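PDB 5J5U: RagB/SusD domain protein, which binds chitin, probably at the outer membrane as the SusD homolog of a Flavobacterium johnsoniae chitin-utilization locus. Local coordinates for residues A[23-28]-A[224-229]; A[196-201]-A[348-353]; A[62-67]-A[437-442]; A[277-282]-A[323-328]. One frame throughout, in Å; residues are numbered along the deposited sequence.

Interaction 1: A[23-28]-A[224-229]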
# COMPACT_ATOMS: atom_id res chain seq x y z
N THR A 23 10.88 4.24 -14.48
CA THR A 23 10.34 3.29 -13.53
C THR A 23 9.68 3.95 -12.34
O THR A 23 8.56 3.58 -11.93
CB THR A 23 11.43 2.35 -13.02
OG1 THR A 23 11.85 1.51 -14.10
CG2 THR A 23 10.88 1.46 -11.90
N GLN A 24 10.38 4.92 -11.77
CA GLN A 24 9.85 5.67 -10.64
C GLN A 24 8.52 6.33 -11.02
O GLN A 24 7.55 6.27 -10.25
CB GLN A 24 10.85 6.70 -10.15
CG GLN A 24 12.02 6.06 -9.43
CD GLN A 24 12.95 7.08 -8.81
OE1 GLN A 24 12.84 8.27 -9.09
NE2 GLN A 24 13.88 6.62 -7.98
N LEU A 25 8.44 6.89 -12.22
CA LEU A 25 7.20 7.50 -12.66
C LEU A 25 6.09 6.45 -12.92
O LEU A 25 4.92 6.70 -12.66
CB LEU A 25 7.47 8.37 -13.91
CG LEU A 25 8.03 9.78 -13.60
CD1 LEU A 25 8.55 10.53 -14.84
CD2 LEU A 25 6.99 10.64 -12.85
N CYS A 26 6.46 5.26 -13.38
CA CYS A 26 5.49 4.19 -13.59
C CYS A 26 4.87 3.72 -12.25
O CYS A 26 3.70 3.32 -12.19
CB CYS A 26 6.16 3.01 -14.30
SG CYS A 26 6.31 3.15 -16.11
N MET A 27 5.64 3.77 -11.17
CA MET A 27 5.14 3.25 -9.91
C MET A 27 3.99 4.04 -9.28
O MET A 27 3.35 3.56 -8.35
CB MET A 27 6.27 3.14 -8.89
CG MET A 27 7.25 2.03 -9.21
SD MET A 27 8.41 1.81 -7.85
CE MET A 27 7.34 1.10 -6.59
N SER A 28 3.68 5.24 -9.80
CA SER A 28 2.59 6.04 -9.23
C SER A 28 1.76 6.76 -10.29
O SER A 28 0.62 7.12 -10.04
CB SER A 28 3.13 7.08 -8.24
OG SER A 28 3.82 8.11 -8.93
N CYS A 224 9.22 8.16 1.23
CA CYS A 224 9.37 7.94 -0.20
C CYS A 224 8.16 8.49 -0.97
O CYS A 224 7.06 7.93 -0.90
CB CYS A 224 9.57 6.46 -0.49
SG CYS A 224 10.03 6.16 -2.15
N LEU A 225 8.38 9.59 -1.68
CA LEU A 225 7.34 10.35 -2.39
C LEU A 225 7.65 10.53 -3.84
O LEU A 225 8.81 10.69 -4.21
CB LEU A 225 7.19 11.76 -1.80
CG LEU A 225 6.37 12.10 -0.58
CD1 LEU A 225 5.04 11.36 -0.59
CD2 LEU A 225 7.19 11.81 0.66
N MET A 226 6.62 10.55 -4.66
CA MET A 226 6.72 11.13 -5.98
C MET A 226 5.91 12.42 -6.01
O MET A 226 4.70 12.41 -5.72
CB MET A 226 6.20 10.19 -7.06
CG MET A 226 6.18 10.87 -8.41
SD MET A 226 7.88 11.32 -8.88
CE MET A 226 8.42 9.72 -9.52
N HIS A 227 6.57 13.53 -6.30
CA HIS A 227 5.90 14.80 -6.54
C HIS A 227 5.55 14.85 -8.02
O HIS A 227 6.41 14.62 -8.87
CB HIS A 227 6.77 15.98 -6.12
CG HIS A 227 7.11 15.97 -4.67
ND1 HIS A 227 6.28 16.52 -3.72
CD2 HIS A 227 8.17 15.47 -4.01
CE1 HIS A 227 6.83 16.37 -2.53
NE2 HIS A 227 7.98 15.74 -2.68
N HIS A 228 4.27 15.08 -8.29
CA HIS A 228 3.70 15.06 -9.65
C HIS A 228 3.48 16.45 -10.26
O HIS A 228 2.79 17.28 -9.69
CB HIS A 228 2.38 14.26 -9.65
CG HIS A 228 2.58 12.78 -9.59
ND1 HIS A 228 2.95 12.04 -10.70
CD2 HIS A 228 2.51 11.90 -8.56
CE1 HIS A 228 3.07 10.77 -10.35
NE2 HIS A 228 2.81 10.66 -9.06
N LEU A 229 4.06 16.70 -11.43
CA LEU A 229 4.00 18.04 -11.99
C LEU A 229 3.44 18.09 -13.41
O LEU A 229 3.17 19.17 -13.95
CB LEU A 229 5.39 18.63 -11.99
CG LEU A 229 6.09 18.55 -10.64
CD1 LEU A 229 7.55 18.79 -10.87
CD2 LEU A 229 5.53 19.56 -9.65

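Interaction 2: A[196-201]-A[348-353]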
# COMPACT_ATOMS: atom_id res chain seq x y z
N ILE A 196 5.99 -11.52 6.82
CA ILE A 196 6.11 -12.97 7.05
C ILE A 196 6.13 -13.39 8.52
O ILE A 196 6.65 -14.45 8.84
CB ILE A 196 7.37 -13.55 6.37
CG1 ILE A 196 8.63 -12.86 6.89
CG2 ILE A 196 7.24 -13.45 4.85
CD1 ILE A 196 9.91 -13.46 6.39
N SER A 197 5.54 -12.58 9.39
CA SER A 197 5.55 -12.86 10.82
C SER A 197 4.75 -14.13 11.14
O SER A 197 5.11 -14.88 12.04
CB SER A 197 4.96 -11.69 11.62
OG SER A 197 3.60 -11.49 11.30
N GLU A 198 3.68 -14.37 10.37
CA GLU A 198 2.81 -15.50 10.63
C GLU A 198 3.35 -16.78 10.03
O GLU A 198 3.17 -17.87 10.60
CB GLU A 198 1.40 -15.23 10.11
CG GLU A 198 0.78 -13.97 10.66
CD GLU A 198 1.00 -13.81 12.17
OE1 GLU A 198 0.27 -14.44 12.97
OE2 GLU A 198 1.92 -13.05 12.56
N VAL A 199 4.01 -16.69 8.89
CA VAL A 199 4.42 -17.92 8.24
C VAL A 199 5.83 -18.35 8.66
O VAL A 199 6.10 -19.53 8.79
CB VAL A 199 4.36 -17.79 6.69
CG1 VAL A 199 5.23 -16.62 6.19
CG2 VAL A 199 4.76 -19.12 6.05
N SER A 200 6.71 -17.38 8.89
CA SER A 200 8.10 -17.67 9.22
C SER A 200 8.61 -16.76 10.31
O SER A 200 9.44 -15.88 10.02
CB SER A 200 8.99 -17.52 7.98
OG SER A 200 8.61 -18.40 6.93
N PRO A 201 8.11 -16.94 11.54
CA PRO A 201 8.39 -16.10 12.72
C PRO A 201 9.88 -15.87 13.00
O PRO A 201 10.23 -14.76 13.38
CB PRO A 201 7.75 -16.88 13.87
CG PRO A 201 6.68 -17.66 13.22
CD PRO A 201 7.16 -18.02 11.87
N ALA A 348 8.15 -4.76 18.52
CA ALA A 348 8.42 -4.55 19.94
C ALA A 348 7.50 -5.39 20.80
O ALA A 348 7.95 -6.07 21.71
CB ALA A 348 8.26 -3.08 20.30
N TYR A 349 6.20 -5.34 20.49
CA TYR A 349 5.21 -6.10 21.23
C TYR A 349 5.46 -7.60 21.17
O TYR A 349 4.98 -8.35 22.02
CB TYR A 349 3.80 -5.81 20.70
CG TYR A 349 2.75 -6.73 21.25
CD1 TYR A 349 2.22 -6.52 22.52
CD2 TYR A 349 2.28 -7.81 20.52
CE1 TYR A 349 1.26 -7.37 23.03
CE2 TYR A 349 1.32 -8.65 21.03
CZ TYR A 349 0.82 -8.42 22.29
OH TYR A 349 -0.14 -9.26 22.80
N ARG A 350 6.18 -8.03 20.15
CA ARG A 350 6.55 -9.43 20.00
C ARG A 350 7.90 -9.74 20.64
O ARG A 350 8.34 -10.89 20.65
CB ARG A 350 6.57 -9.82 18.52
CG ARG A 350 5.21 -9.82 17.84
CD ARG A 350 5.38 -9.89 16.33
NE ARG A 350 4.09 -9.87 15.65
CZ ARG A 350 3.45 -10.96 15.25
NH1 ARG A 350 3.98 -12.15 15.49
NH2 ARG A 350 2.30 -10.85 14.62
N GLY A 351 8.56 -8.72 21.15
CA GLY A 351 9.87 -8.90 21.75
C GLY A 351 10.95 -9.12 20.72
O GLY A 351 12.02 -9.67 21.03
N TRP A 352 10.68 -8.73 19.48
CA TRP A 352 11.64 -8.92 18.40
C TRP A 352 12.71 -7.83 18.35
O TRP A 352 13.86 -8.10 18.00
CB TRP A 352 10.90 -8.99 17.07
CG TRP A 352 10.07 -10.24 16.90
CD1 TRP A 352 9.94 -11.28 17.78
CD2 TRP A 352 9.28 -10.60 15.75
NE1 TRP A 352 9.11 -12.25 17.27
CE2 TRP A 352 8.70 -11.86 16.02
CE3 TRP A 352 9.01 -9.98 14.52
CZ2 TRP A 352 7.85 -12.51 15.11
CZ3 TRP A 352 8.18 -10.62 13.62
CH2 TRP A 352 7.61 -11.88 13.92
N VAL A 353 12.35 -6.60 18.71
CA VAL A 353 13.31 -5.50 18.75
C VAL A 353 13.26 -4.83 20.11
O VAL A 353 12.31 -5.04 20.88
CB VAL A 353 13.05 -4.42 17.66
CG1 VAL A 353 13.12 -5.05 16.26
CG2 VAL A 353 11.71 -3.72 17.87
O HOH W 1 1.29 -14.19 15.14

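Interaction 3: A[62-67]-A[437-442]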
# COMPACT_ATOMS: atom_id res chain seq x y z
N PHE A 62 -17.42 -7.46 -4.38
CA PHE A 62 -16.67 -8.61 -4.93
C PHE A 62 -17.25 -9.18 -6.24
O PHE A 62 -17.94 -10.19 -6.25
CB PHE A 62 -16.54 -9.72 -3.88
CG PHE A 62 -16.16 -9.22 -2.51
CD1 PHE A 62 -15.32 -8.11 -2.36
CD2 PHE A 62 -16.64 -9.85 -1.36
CE1 PHE A 62 -14.97 -7.65 -1.12
CE2 PHE A 62 -16.31 -9.41 -0.11
CZ PHE A 62 -15.47 -8.29 0.03
N LYS A 63 -16.96 -8.51 -7.34
CA LYS A 63 -17.31 -9.01 -8.66
C LYS A 63 -16.05 -9.02 -9.54
O LYS A 63 -15.25 -8.09 -9.49
CB LYS A 63 -18.41 -8.16 -9.30
CG LYS A 63 -19.73 -8.23 -8.59
CD LYS A 63 -20.84 -7.60 -9.42
CE LYS A 63 -22.14 -7.56 -8.64
NZ LYS A 63 -23.20 -6.96 -9.46
N LYS A 64 -15.87 -10.08 -10.33
CA LYS A 64 -14.67 -10.25 -11.14
C LYS A 64 -14.75 -9.53 -12.47
O LYS A 64 -15.75 -9.63 -13.17
CB LYS A 64 -14.41 -11.73 -11.43
CG LYS A 64 -14.30 -12.58 -10.22
CD LYS A 64 -13.37 -13.74 -10.48
CE LYS A 64 -14.02 -14.82 -11.32
NZ LYS A 64 -13.27 -16.11 -11.22
N VAL A 65 -13.67 -8.83 -12.79
CA VAL A 65 -13.42 -8.30 -14.14
C VAL A 65 -11.96 -8.63 -14.39
O VAL A 65 -11.07 -8.15 -13.65
CB VAL A 65 -13.65 -6.76 -14.25
CG1 VAL A 65 -13.50 -6.30 -15.70
CG2 VAL A 65 -15.03 -6.37 -13.73
N ASP A 66 -11.71 -9.47 -15.39
CA ASP A 66 -10.36 -9.96 -15.70
C ASP A 66 -9.35 -8.84 -15.83
O ASP A 66 -8.26 -8.91 -15.30
CB ASP A 66 -10.35 -10.79 -17.00
CG ASP A 66 -11.12 -12.08 -16.88
OD1 ASP A 66 -11.36 -12.52 -15.74
OD2 ASP A 66 -11.49 -12.65 -17.94
N GLU A 67 -9.73 -7.82 -16.57
CA GLU A 67 -8.86 -6.68 -16.80
C GLU A 67 -8.48 -6.01 -15.48
O GLU A 67 -7.33 -5.57 -15.29
CB GLU A 67 -9.55 -5.67 -17.72
CG GLU A 67 -8.74 -4.45 -17.98
CD GLU A 67 -9.54 -3.32 -18.58
OE1 GLU A 67 -10.34 -2.73 -17.84
OE2 GLU A 67 -9.35 -2.99 -19.78
N ASP A 437 -25.71 -10.15 -4.56
CA ASP A 437 -24.97 -10.35 -5.80
C ASP A 437 -23.46 -10.44 -5.59
O ASP A 437 -22.71 -10.37 -6.56
CB ASP A 437 -25.28 -9.24 -6.83
CG ASP A 437 -25.08 -7.83 -6.26
OD1 ASP A 437 -25.06 -7.66 -5.01
OD2 ASP A 437 -24.94 -6.87 -7.06
N SER A 438 -23.01 -10.58 -4.35
CA SER A 438 -21.59 -10.81 -4.12
C SER A 438 -21.13 -12.19 -4.66
O SER A 438 -21.62 -13.24 -4.23
CB SER A 438 -21.26 -10.71 -2.64
OG SER A 438 -19.87 -10.89 -2.41
N GLN A 439 -20.17 -12.19 -5.57
CA GLN A 439 -19.79 -13.45 -6.23
C GLN A 439 -19.07 -14.38 -5.26
O GLN A 439 -18.95 -15.56 -5.54
CB GLN A 439 -18.94 -13.20 -7.49
CG GLN A 439 -19.78 -12.69 -8.69
CD GLN A 439 -18.97 -12.09 -9.86
OE1 GLN A 439 -17.75 -12.24 -9.96
NE2 GLN A 439 -19.68 -11.38 -10.75
N THR A 440 -18.64 -13.87 -4.10
CA THR A 440 -18.04 -14.73 -3.06
C THR A 440 -18.91 -14.94 -1.81
O THR A 440 -18.43 -15.51 -0.82
CB THR A 440 -16.69 -14.17 -2.57
OG1 THR A 440 -16.89 -12.83 -2.15
CG2 THR A 440 -15.65 -14.18 -3.66
N GLY A 441 -20.16 -14.48 -1.85
CA GLY A 441 -21.02 -14.57 -0.68
C GLY A 441 -20.50 -13.74 0.49
O GLY A 441 -20.73 -14.07 1.66
N GLY A 442 -19.75 -12.69 0.17
CA GLY A 442 -19.24 -11.77 1.17
C GLY A 442 -17.87 -12.15 1.71
O GLY A 442 -17.41 -11.56 2.67
O HOH W 2 -18.22 -10.38 -12.89

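Interaction 4: A[277-282]-A[323-328]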
# COMPACT_ATOMS: atom_id res chain seq x y z
N LYS A 277 -11.02 15.79 9.23
CA LYS A 277 -11.30 16.90 8.29
C LYS A 277 -10.14 17.19 7.35
O LYS A 277 -10.31 17.87 6.33
CB LYS A 277 -11.68 18.18 9.05
CG LYS A 277 -12.75 17.99 10.11
CD LYS A 277 -12.89 19.24 10.97
CE LYS A 277 -14.17 19.23 11.77
NZ LYS A 277 -14.29 20.47 12.58
N MET A 278 -8.95 16.68 7.68
CA MET A 278 -7.84 16.74 6.74
C MET A 278 -8.17 15.86 5.53
O MET A 278 -7.67 16.10 4.44
CB MET A 278 -6.53 16.29 7.40
CG MET A 278 -6.17 17.07 8.67
SD MET A 278 -4.64 16.50 9.45
CE MET A 278 -3.45 16.90 8.16
N LEU A 279 -8.99 14.83 5.76
CA LEU A 279 -9.31 13.85 4.71
C LEU A 279 -10.70 14.05 4.10
O LEU A 279 -10.86 14.02 2.89
CB LEU A 279 -9.21 12.41 5.27
CG LEU A 279 -7.84 11.90 5.71
CD1 LEU A 279 -7.95 10.61 6.52
CD2 LEU A 279 -6.94 11.70 4.52
N ALA A 280 -11.71 14.24 4.96
CA ALA A 280 -13.10 14.26 4.51
C ALA A 280 -13.72 15.67 4.40
O ALA A 280 -13.47 16.54 5.23
CB ALA A 280 -13.94 13.42 5.44
N THR A 281 -14.55 15.86 3.38
CA THR A 281 -15.35 17.06 3.28
C THR A 281 -16.68 16.80 3.99
O THR A 281 -17.19 15.67 3.99
CB THR A 281 -15.62 17.43 1.83
OG1 THR A 281 -16.43 16.42 1.23
CG2 THR A 281 -14.31 17.59 1.07
N PRO A 282 -17.25 17.85 4.60
CA PRO A 282 -18.48 17.69 5.39
C PRO A 282 -19.70 17.40 4.51
O PRO A 282 -19.68 17.71 3.33
CB PRO A 282 -18.63 19.05 6.08
CG PRO A 282 -17.91 20.02 5.16
CD PRO A 282 -16.75 19.25 4.61
N PRO A 323 -10.49 17.93 -2.00
CA PRO A 323 -10.09 18.13 -3.40
C PRO A 323 -8.59 18.01 -3.62
O PRO A 323 -8.18 17.51 -4.67
CB PRO A 323 -10.56 19.56 -3.70
CG PRO A 323 -11.63 19.85 -2.66
CD PRO A 323 -11.27 19.06 -1.45
N TYR A 324 -7.77 18.44 -2.66
CA TYR A 324 -6.32 18.44 -2.86
C TYR A 324 -5.77 17.00 -2.92
O TYR A 324 -4.68 16.74 -3.44
CB TYR A 324 -5.62 19.26 -1.75
CG TYR A 324 -6.13 19.03 -0.33
CD1 TYR A 324 -7.06 19.88 0.25
CD2 TYR A 324 -5.65 17.98 0.44
CE1 TYR A 324 -7.52 19.68 1.55
CE2 TYR A 324 -6.10 17.77 1.75
CZ TYR A 324 -7.03 18.62 2.29
OH TYR A 324 -7.49 18.42 3.57
N LEU A 325 -6.56 16.06 -2.39
CA LEU A 325 -6.20 14.64 -2.44
C LEU A 325 -6.45 14.02 -3.81
O LEU A 325 -6.01 12.91 -4.06
CB LEU A 325 -6.97 13.86 -1.37
CG LEU A 325 -6.79 14.35 0.06
CD1 LEU A 325 -7.83 13.71 1.00
CD2 LEU A 325 -5.38 14.05 0.51
N LYS A 326 -7.16 14.71 -4.70
CA LYS A 326 -7.60 14.06 -5.93
C LYS A 326 -7.10 14.72 -7.21
O LYS A 326 -7.65 14.51 -8.30
CB LYS A 326 -9.13 14.00 -5.97
CG LYS A 326 -9.69 13.18 -4.84
CD LYS A 326 -11.19 13.02 -4.98
CE LYS A 326 -11.89 14.36 -4.92
NZ LYS A 326 -13.36 14.16 -4.92
N LEU A 327 -6.02 15.50 -7.06
CA LEU A 327 -5.48 16.29 -8.16
C LEU A 327 -4.38 15.57 -8.90
O LEU A 327 -3.62 14.80 -8.32
CB LEU A 327 -4.92 17.62 -7.65
CG LEU A 327 -5.94 18.58 -7.03
CD1 LEU A 327 -5.22 19.75 -6.33
CD2 LEU A 327 -6.87 19.05 -8.12
N ARG A 328 -4.25 15.88 -10.18
CA ARG A 328 -3.18 15.35 -10.99
C ARG A 328 -1.82 15.71 -10.38
O ARG A 328 -0.87 14.94 -10.50
CB ARG A 328 -3.32 15.88 -12.42
CG ARG A 328 -2.03 16.14 -13.16
CD ARG A 328 -2.25 16.63 -14.60
NE ARG A 328 -0.98 16.69 -15.33
CZ ARG A 328 -0.20 17.77 -15.40
NH1 ARG A 328 -0.57 18.91 -14.82
NH2 ARG A 328 0.95 17.72 -16.07

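Interaction 1: A[23-28]-A[224-229]
S28 and M226 mark the nearest point of the two backbones, their CA atoms 7.3 Å apart, where helix 23-28 passes strand 224-226 nearly at right angles (87°). M226 fills the interval: CG stands anti to the backbone N (chi1 174°), and two further bends in the chain swing the methyl end toward the helix. There CE of M226 rests 3.6 Å from the carbonyl O of Q24 and 3.7 Å from CD2 of L25, whose branch crosses it about perpendicularly. Of the Q24 side chain CB joins in; its amide is turned to L172 and D171. With alanine in place of M226, a gap would probably be left beside CB of Q24 and CD2 of L25, and H228 would probably lose the packing of CG on one face. At the ring's edge, near its plane, OG of S28 is hydrogen-bonded to NE2 of H228 at 2.7 Å. The small serine suits a site facing the strand. Helix 16-29 is thereby joined to the antiparallel pair of strands 224-226 and 332-335. With ND1 bonded to the carbonyl of R243, both imidazole nitrogens are engaged, so a buried polar ring is satisfied and its rotation fixed.

Interaction 2: A[196-201]-A[348-353]
R350 reaches across to E198, its NH2 giving a hydrogen bond within a salt bridge to OE2, 3.0 Å away. The pairing is not flat: the guanidinium and carboxylate planes stand 73° apart, the nitrogen comes to the syn side of OE2 but out of the carboxylate plane, and the bond is bent, with an N-H...O angle of 136°. The anti lone pair of E198 OE2 receives OG of S197 at 2.6 Å, so two donors grip this oxygen. S197 also serves through its CB, which meets the edge of the W352 indole 3.5 Å from CH2. CD of R350 sits 3.7 Å above one face of the W352 indole, toward its rim, while the carbonyl O of P201 approaches CZ2 obliquely from the opposite side at 3.7 Å. These partners belong to two interhelical turns in the mainly helical fold of the SusD-like family, which belongs to the TPR clan: segment 196-201 links helix 178-195 to helix 201-214, and the other turn ends helix 337-349 in a Schellman motif, where the positive phi of G351 favours glycine. E198 starts out facing away, and a bend at chi2 (-44°) carries its carboxylate back. Arginine suits its place because its long extended chain can bridge the turns and still pair NH2 with E346. R424 donates to OG of S197, and A204 and E205 of helix 201-214 pack against W352.

Interaction 3: A[62-67]-A[437-442]
D437 OD2 is gripped by two lysines: NZ of K63 comes from above the carboxylate plane at 3.0 Å, and K61 forms a second salt bridge. K63 pairs in turn with E57, and its fully extended chain spans the distance. Next along, the backbones meet directly, N of Q439 donating to the carbonyl O of F62 at 3.1 Å. The Q439 amide then works on the backbone of K64 with both its ends. OE1 of Q439 accepts from N of K64 at 2.9 Å, a nearly straight bond (165°) though the N-H stands above the carbonyl plane, and NE2 donates to a water 2.8 Å away that in turn bonds to the carbonyl O of K64. A glutamine suits the place because it offers an acceptor and a donor, while its amide also lies against CB and CG of K63. F62 turns its ring edge to G442, CE2 lying 3.6 Å from C, with T440 OG1 and S438 OG nearby at a slant; those hydroxyls are held by V443 and K61. Segment 437-442 is folded by a type I beta turn from S438 to G441, and S438 OG further accepts from N of G442, whose backbone angles call for glycine. Main-chain and ionic bonds together thus join the bend before helix 66-90 to the loop between helices 415-425 and 452-457, probably fixing its path.

Interaction 4: A[277-282]-A[323-328]
Y324 meets segment 277-282 by the edge of its ring, with the carbonyl O of M278 close to the ring plane beside the hydroxyl. OH of Y324 donates to O of M278 in a very short bond of 2.5 Å, a length to be taken with some caution at this resolution. M278 lies in the closing turn of helix 276-279, where carbonyls tend to lack an in-helix donor; a tyrosine is apt because its rigid ring carries an O-H donor to that spot. The first torsion places CG between the backbone N and the carbonyl carbon (chi1 44°), which brings the ring end toward the helix. A phenylalanine in its place would keep the ring but probably leave the carbonyl of M278 without this donor. Beside it L325 points at the helix end, CD1 packing 3.6 Å from the carbonyl O of L279 and 4.2 Å from CD2 of the L279 side chain. Farther along, CG2 of T281 touches CD of P323 at 4.2 Å. The 3-10 turn 323-325 follows strand 320-321, which pairs antiparallel with 280-281; Q322 ties itself to K277 and L279. Helix 262-270 backs L279 through L268, while the loop residues A377 and Y375 pack on Y324 and L325.

In the fold
From the N terminus, helix 16-29 opens interaction 1, which closes about 200 residues later at strand 224-226. Segment 62-67 opens interaction 3 within that span but closes only at 437-442, so the two cross. Interaction 2 also crosses interaction 1, opening at 196-201 and closing at 348-353, wholly within the span of interaction 3. Interaction 4 is a short closure inside both 2 and 3, following 1 in series. Interactions 1 and 4 touch, CB of H228 being 3.4 Å from O of R328. Interactions 1 and 3 tie the N-terminal helices to a two-stranded sheet and to a late loop; 2 joins two interhelical turns, and 4 a helix end to a 3-10 turn.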